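Local coordinates for protein acyl-CoA dehydrogenase (Mycobacterium thermoresistibile, PDB 3PFD) that probably catalyses the FAD-dependent alpha,beta-dehydrogenation of saturated acyl-CoA thioesters to 2,3-dehydroacyl-CoA, handing the electrons to an external acceptor, at residues Val181-Asp186 and Ser195-His200; Lys189-Ile194 and Thr243-Ala248. One frame throughout, in Å; residues are numbered along the deposited sequence.

How the interactions relate
The two interactions share one beta hairpin. Interaction 1 is the pairing of its arms, 181-186 with 195-200, and interaction 2 uses the connection between those arms, 189-194, to receive the start of the helix at 243-248; the four segments therefore alternate along the chain, and the centres of the two contacts lie about 10 Å apart. They meet at G193 O, which lies 2.8 Å from T185 N and 3.0 Å from D186 N, both probable hydrogen bonds. The bound reduced flavin is near but not in contact with two of the side chains: it is about 7 Å from that of M182 in interaction 1 and about 10 Å from that of F245 in interaction 2.

Interaction 1 (Val181-Asp186 and Ser195-His200); sequences VMAVTD and SAFMVH
The hydroxyl of S195 has two polar partners: T185 OG1 stands 2.8 Å from S195 OG in a hydrogen bond that either hydroxyl could donate, and the backbone N of G242 bonds to the same serine oxygen. T185 OG1 also bonds to G193 O, so two small beta-hydroxy residues link the turn, the strand start and the chain leading to the next helix. The threonine's chi1 of 44° sets OG1 between its backbone N and carbonyl carbon, and leaves CG2 to point at the F197 ring, which it meets at the edge, in the ring plane, 3.9 Å from CZ.

The backbones pair in antiparallel fashion. V181 and F197 form one hydrogen-bonded pair, V181 N reaching F197 O at 2.8 Å almost straight, at 169°. A183 and S195 form the next, S195 N meeting A183 O at 2.8 Å. Between them M182 and A196 are a non-hydrogen-bonded pair, with a CA-H...O contact of 3.2 Å from M182 CA to S195 O.

Side chains alternate between the faces. V181, A183, S195 and F197 share one, with V199 next along: V181 CG2 touches V199 CG2 at 3.7 Å, the branched residues suiting extended chain, while the small methyl of A183 lies obliquely by CE2 of the F197 ring, which also meets W161 edge-to-face. On the other face M182, bent at chi2 and chi3, lays its SD against A196 CB at 3.7 Å; a methyl there lets the flexible thioether lie close over the strand. The whole is a two-stranded antiparallel beta hairpin at the centre of a mixed sheet, part of the beta-rich middle domain of the acyl-CoA dehydrogenase fold.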
loop_
_atom_site.group_PDB
_atom_site.type_symbol
_atom_site.label_atom_id
_atom_site.label_comp_id
_atom_site.label_asym_id
_atom_site.label_seq_id
_atom_site.Cartn_x
_atom_site.Cartn_y
_atom_site.Cartn_z
ATOM N N VAL C 181 -5.939 -36.327 -14.329
ATOM C CA VAL C 181 -4.708 -36.601 -13.583
ATOM C C VAL C 181 -3.475 -36.469 -14.481
ATOM O O VAL C 181 -3.443 -37.013 -15.602
ATOM C CB VAL C 181 -4.737 -38.023 -12.951
ATOM C CG1 VAL C 181 -3.511 -38.246 -12.074
ATOM C CG2 VAL C 181 -6.019 -38.256 -12.145
ATOM N N MET C 182 -2.459 -35.736 -14.014
ATOM C CA MET C 182 -1.178 -35.752 -14.731
ATOM C C MET C 182 -0.216 -36.689 -14.057
ATOM O O MET C 182 -0.142 -36.737 -12.829
ATOM C CB MET C 182 -0.492 -34.389 -14.861
ATOM C CG MET C 182 -1.327 -33.167 -14.782
ATOM S SD MET C 182 -2.611 -32.984 -16.017
ATOM C CE MET C 182 -4.004 -32.973 -14.931
ATOM N N ALA C 183 0.543 -37.413 -14.875
ATOM C CA ALA C 183 1.529 -38.348 -14.390
ATOM C C ALA C 183 2.669 -38.441 -15.397
ATOM O O ALA C 183 2.492 -38.122 -16.571
ATOM C CB ALA C 183 0.896 -39.707 -14.148
ATOM N N VAL C 184 3.840 -38.830 -14.913
ATOM C CA VAL C 184 5.034 -38.991 -15.719
ATOM C C VAL C 184 4.914 -40.238 -16.593
ATOM O O VAL C 184 4.625 -41.335 -16.103
ATOM C CB VAL C 184 6.264 -39.099 -14.816
ATOM C CG1 VAL C 184 7.551 -39.224 -15.631
ATOM C CG2 VAL C 184 6.334 -37.875 -13.892
ATOM N N THR C 185 5.076 -40.058 -17.894
ATOM C CA THR C 185 5.216 -41.207 -18.789
ATOM C C THR C 185 6.689 -41.446 -19.130
ATOM O O THR C 185 7.070 -42.550 -19.482
ATOM C CB THR C 185 4.353 -41.074 -20.056
ATOM O OG1 THR C 185 4.468 -39.744 -20.593
ATOM C CG2 THR C 185 2.890 -41.367 -19.704
ATOM N N ASP C 186 7.515 -40.410 -19.001
ATOM C CA ASP C 186 8.957 -40.555 -19.215
ATOM C C ASP C 186 9.771 -39.586 -18.357
ATOM O O ASP C 186 9.867 -38.385 -18.671
ATOM C CB ASP C 186 9.337 -40.432 -20.694
ATOM C CG ASP C 186 10.764 -40.901 -20.972
ATOM O OD1 ASP C 186 11.603 -40.894 -20.047
ATOM O OD2 ASP C 186 11.054 -41.247 -22.126
ATOM N N SER C 195 2.194 -36.778 -19.045
ATOM C CA SER C 195 0.945 -36.959 -19.765
ATOM C C SER C 195 -0.284 -36.692 -18.889
ATOM O O SER C 195 -0.189 -36.603 -17.663
ATOM C CB SER C 195 0.887 -38.345 -20.423
ATOM O OG SER C 195 2.012 -38.525 -21.257
ATOM N N ALA C 196 -1.436 -36.562 -19.538
ATOM C CA ALA C 196 -2.694 -36.284 -18.842
ATOM C C ALA C 196 -3.741 -37.348 -19.184
ATOM O O ALA C 196 -3.877 -37.736 -20.353
ATOM C CB ALA C 196 -3.190 -34.888 -19.191
ATOM N N PHE C 197 -4.468 -37.806 -18.156
ATOM C CA PHE C 197 -5.441 -38.892 -18.276
ATOM C C PHE C 197 -6.753 -38.592 -17.560
ATOM O O PHE C 197 -6.779 -37.917 -16.511
ATOM C CB PHE C 197 -4.887 -40.189 -17.675
ATOM C CG PHE C 197 -3.520 -40.563 -18.172
ATOM C CD1 PHE C 197 -3.372 -41.439 -19.251
ATOM C CD2 PHE C 197 -2.373 -40.050 -17.552
ATOM C CE1 PHE C 197 -2.091 -41.801 -19.708
ATOM C CE2 PHE C 197 -1.088 -40.386 -18.011
ATOM C CZ PHE C 197 -0.943 -41.258 -19.084
ATOM N N MET C 198 -7.846 -39.117 -18.111
ATOM C CA MET C 198 -9.141 -39.058 -17.428
ATOM C C MET C 198 -9.316 -40.318 -16.607
ATOM O O MET C 198 -9.313 -41.435 -17.149
ATOM C CB MET C 198 -10.304 -38.921 -18.413
ATOM C CG MET C 198 -10.329 -37.624 -19.203
ATOM S SD MET C 198 -10.190 -36.100 -18.241
ATOM C CE MET C 198 -11.581 -36.209 -17.093
ATOM N N VAL C 199 -9.446 -40.127 -15.296
ATOM C CA VAL C 199 -9.631 -41.211 -14.355
ATOM C C VAL C 199 -11.035 -41.103 -13.750
ATOM O O VAL C 199 -11.497 -40.002 -13.416
ATOM C CB VAL C 199 -8.539 -41.194 -13.232
ATOM C CG1 VAL C 199 -8.822 -42.274 -12.173
ATOM C CG2 VAL C 199 -7.102 -41.371 -13.817
ATOM N N HIS C 200 -11.684 -42.256 -13.604
ATOM C CA HIS C 200 -13.038 -42.358 -13.084
ATOM C C HIS C 200 -13.017 -42.883 -11.646
ATOM O O HIS C 200 -12.162 -43.693 -11.294
ATOM C CB HIS C 200 -13.871 -43.271 -13.994
ATOM C CG HIS C 200 -15.339 -43.279 -13.686
ATOM N ND1 HIS C 200 -15.887 -44.052 -12.686
ATOM C CD2 HIS C 200 -16.375 -42.623 -14.261
ATOM C CE1 HIS C 200 -17.195 -43.864 -12.653
ATOM N NE2 HIS C 200 -17.519 -43.006 -13.604
#

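Interaction 2 (Lys189-Ile194 and Thr243-Ala248); sequences KGANGI and TGFKTA
The backbones of I194 and G244 approach to 5.0 Å between CA atoms, where the first strand residue after the hairpin connection faces the first turn of helix 244-253, and G244 N donates to I194 O at 2.9 Å. That bond is bent, 148° at the hydrogen, and the donor sits 43° out of the carbonyl plane, above it and not on a lone pair. It occupies an N-H at the helix start, one that the helix itself has no carbonyl to satisfy. Glycine suits G244 because a CB would run into I194 O. T243, at the N-cap position, makes no capping bond with its side chain; its OG1 bonds instead to E240 O.

A second link runs through water 1, which donates to A191 O at 2.6 Å and accepts from F245 N at 2.9 Å, so the next N-H of the helix also reaches the connection. Here the beta-rich middle domain meets the beginning of the C-terminal helical domain of this acyl-CoA dehydrogenase: the polypeptide leaves the sheet region and its first helical turn returns to the hairpin.

F245 brings the apolar part of the contact. With chi1 at -161° CG lies opposite the backbone N, and the ring leads away from I194 toward A147 and A148, passing A191 CB at 3.9 Å from CD2. Its CB packs near I194 CB at 4.1 Å and lies 3.6 Å from A191 O. I194 turns its branch point to the helix, CG2 resting 3.9 Å from F245 N, and the side chain also touches M182, V184 and M150. A bulky beta-branched residue is apt for this buried strand start, whereas A191, in a short 3-10 turn, offers just a methyl to the large ring.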
loop_
_atom_site.group_PDB
_atom_site.type_symbol
_atom_site.label_atom_id
_atom_site.label_comp_id
_atom_site.label_asym_id
_atom_site.label_seq_id
_atom_site.Cartn_x
_atom_site.Cartn_y
_atom_site.Cartn_z
ATOM N N LYS C 189 12.290 -37.149 -19.886
ATOM C CA LYS C 189 11.909 -36.088 -20.789
ATOM C C LYS C 189 11.455 -34.834 -20.072
ATOM O O LYS C 189 10.984 -33.905 -20.714
ATOM C CB LYS C 189 10.859 -36.557 -21.792
ATOM C CG LYS C 189 11.394 -37.499 -22.818
ATOM C CD LYS C 189 10.460 -37.655 -24.004
ATOM C CE LYS C 189 10.979 -38.757 -24.928
ATOM N NZ LYS C 189 10.004 -39.078 -26.013
ATOM N N GLY C 190 11.612 -34.800 -18.751
ATOM C CA GLY C 190 11.260 -33.626 -17.955
ATOM C C GLY C 190 9.798 -33.250 -18.104
ATOM O O GLY C 190 8.931 -34.117 -18.059
ATOM N N ALA C 191 9.522 -31.964 -18.313
ATOM C CA ALA C 191 8.148 -31.506 -18.580
ATOM C C ALA C 191 7.577 -32.035 -19.911
ATOM O O ALA C 191 6.363 -32.061 -20.084
ATOM C CB ALA C 191 8.050 -29.981 -18.525
ATOM N N ASN C 192 8.445 -32.461 -20.832
ATOM C CA ASN C 192 8.002 -33.085 -22.081
ATOM C C ASN C 192 7.726 -34.585 -21.931
ATOM O O ASN C 192 7.408 -35.263 -22.914
ATOM C CB ASN C 192 9.015 -32.838 -23.217
ATOM C CG ASN C 192 8.740 -31.550 -23.992
ATOM O OD1 ASN C 192 7.592 -31.165 -24.179
ATOM N ND2 ASN C 192 9.800 -30.892 -24.458
ATOM N N GLY C 193 7.846 -35.087 -20.704
ATOM C CA GLY C 193 7.551 -36.483 -20.390
ATOM C C GLY C 193 6.384 -36.626 -19.446
ATOM O O GLY C 193 6.237 -37.655 -18.804
ATOM N N ILE C 194 5.539 -35.593 -19.372
ATOM C CA ILE C 194 4.293 -35.649 -18.587
ATOM C C ILE C 194 3.104 -35.925 -19.493
ATOM O O ILE C 194 3.001 -35.349 -20.566
ATOM C CB ILE C 194 4.006 -34.320 -17.804
ATOM C CG1 ILE C 194 5.211 -33.884 -16.962
ATOM C CG2 ILE C 194 2.702 -34.411 -16.972
ATOM C CD1 ILE C 194 5.377 -34.573 -15.682
ATOM N N THR C 243 2.443 -34.449 -23.632
ATOM C CA THR C 243 1.903 -33.092 -23.826
ATOM C C THR C 243 1.059 -32.641 -22.628
ATOM O O THR C 243 0.390 -31.614 -22.699
ATOM C CB THR C 243 1.051 -32.975 -25.130
ATOM O OG1 THR C 243 -0.056 -33.891 -25.069
ATOM C CG2 THR C 243 1.900 -33.284 -26.356
ATOM N N GLY C 244 1.094 -33.434 -21.546
ATOM C CA GLY C 244 0.276 -33.204 -20.352
ATOM C C GLY C 244 0.605 -31.919 -19.607
ATOM O O GLY C 244 -0.288 -31.246 -19.124
ATOM N N PHE C 245 1.887 -31.562 -19.532
ATOM C CA PHE C 245 2.248 -30.312 -18.885
ATOM C C PHE C 245 1.846 -29.109 -19.724
ATOM O O PHE C 245 1.262 -28.162 -19.192
ATOM C CB PHE C 245 3.724 -30.256 -18.508
ATOM C CG PHE C 245 4.023 -29.222 -17.467
ATOM C CD1 PHE C 245 3.573 -29.398 -16.143
ATOM C CD2 PHE C 245 4.722 -28.064 -17.797
ATOM C CE1 PHE C 245 3.828 -28.432 -15.170
ATOM C CE2 PHE C 245 4.989 -27.108 -16.844
ATOM C CZ PHE C 245 4.543 -27.293 -15.521
ATOM N N LYS C 246 2.141 -29.155 -21.019
ATOM C CA LYS C 246 1.648 -28.162 -21.983
ATOM C C LYS C 246 0.128 -27.945 -21.866
ATOM O O LYS C 246 -0.337 -26.810 -21.852
ATOM C CB LYS C 246 2.020 -28.563 -23.424
ATOM N N THR C 247 -0.635 -29.032 -21.768
ATOM C CA THR C 247 -2.093 -28.952 -21.613
ATOM C C THR C 247 -2.480 -28.355 -20.239
ATOM O O THR C 247 -3.452 -27.593 -20.127
ATOM C CB THR C 247 -2.720 -30.340 -21.847
ATOM O OG1 THR C 247 -2.509 -30.719 -23.215
ATOM C CG2 THR C 247 -4.202 -30.330 -21.578
ATOM N N ALA C 248 -1.696 -28.674 -19.210
ATOM C CA ALA C 248 -1.848 -28.058 -17.884
ATOM C C ALA C 248 -1.663 -26.542 -17.946
ATOM O O ALA C 248 -2.467 -25.796 -17.393
ATOM C CB ALA C 248 -0.873 -28.679 -16.873
HETATM O O HOH W 1 4.106 -31.809 -21.399
#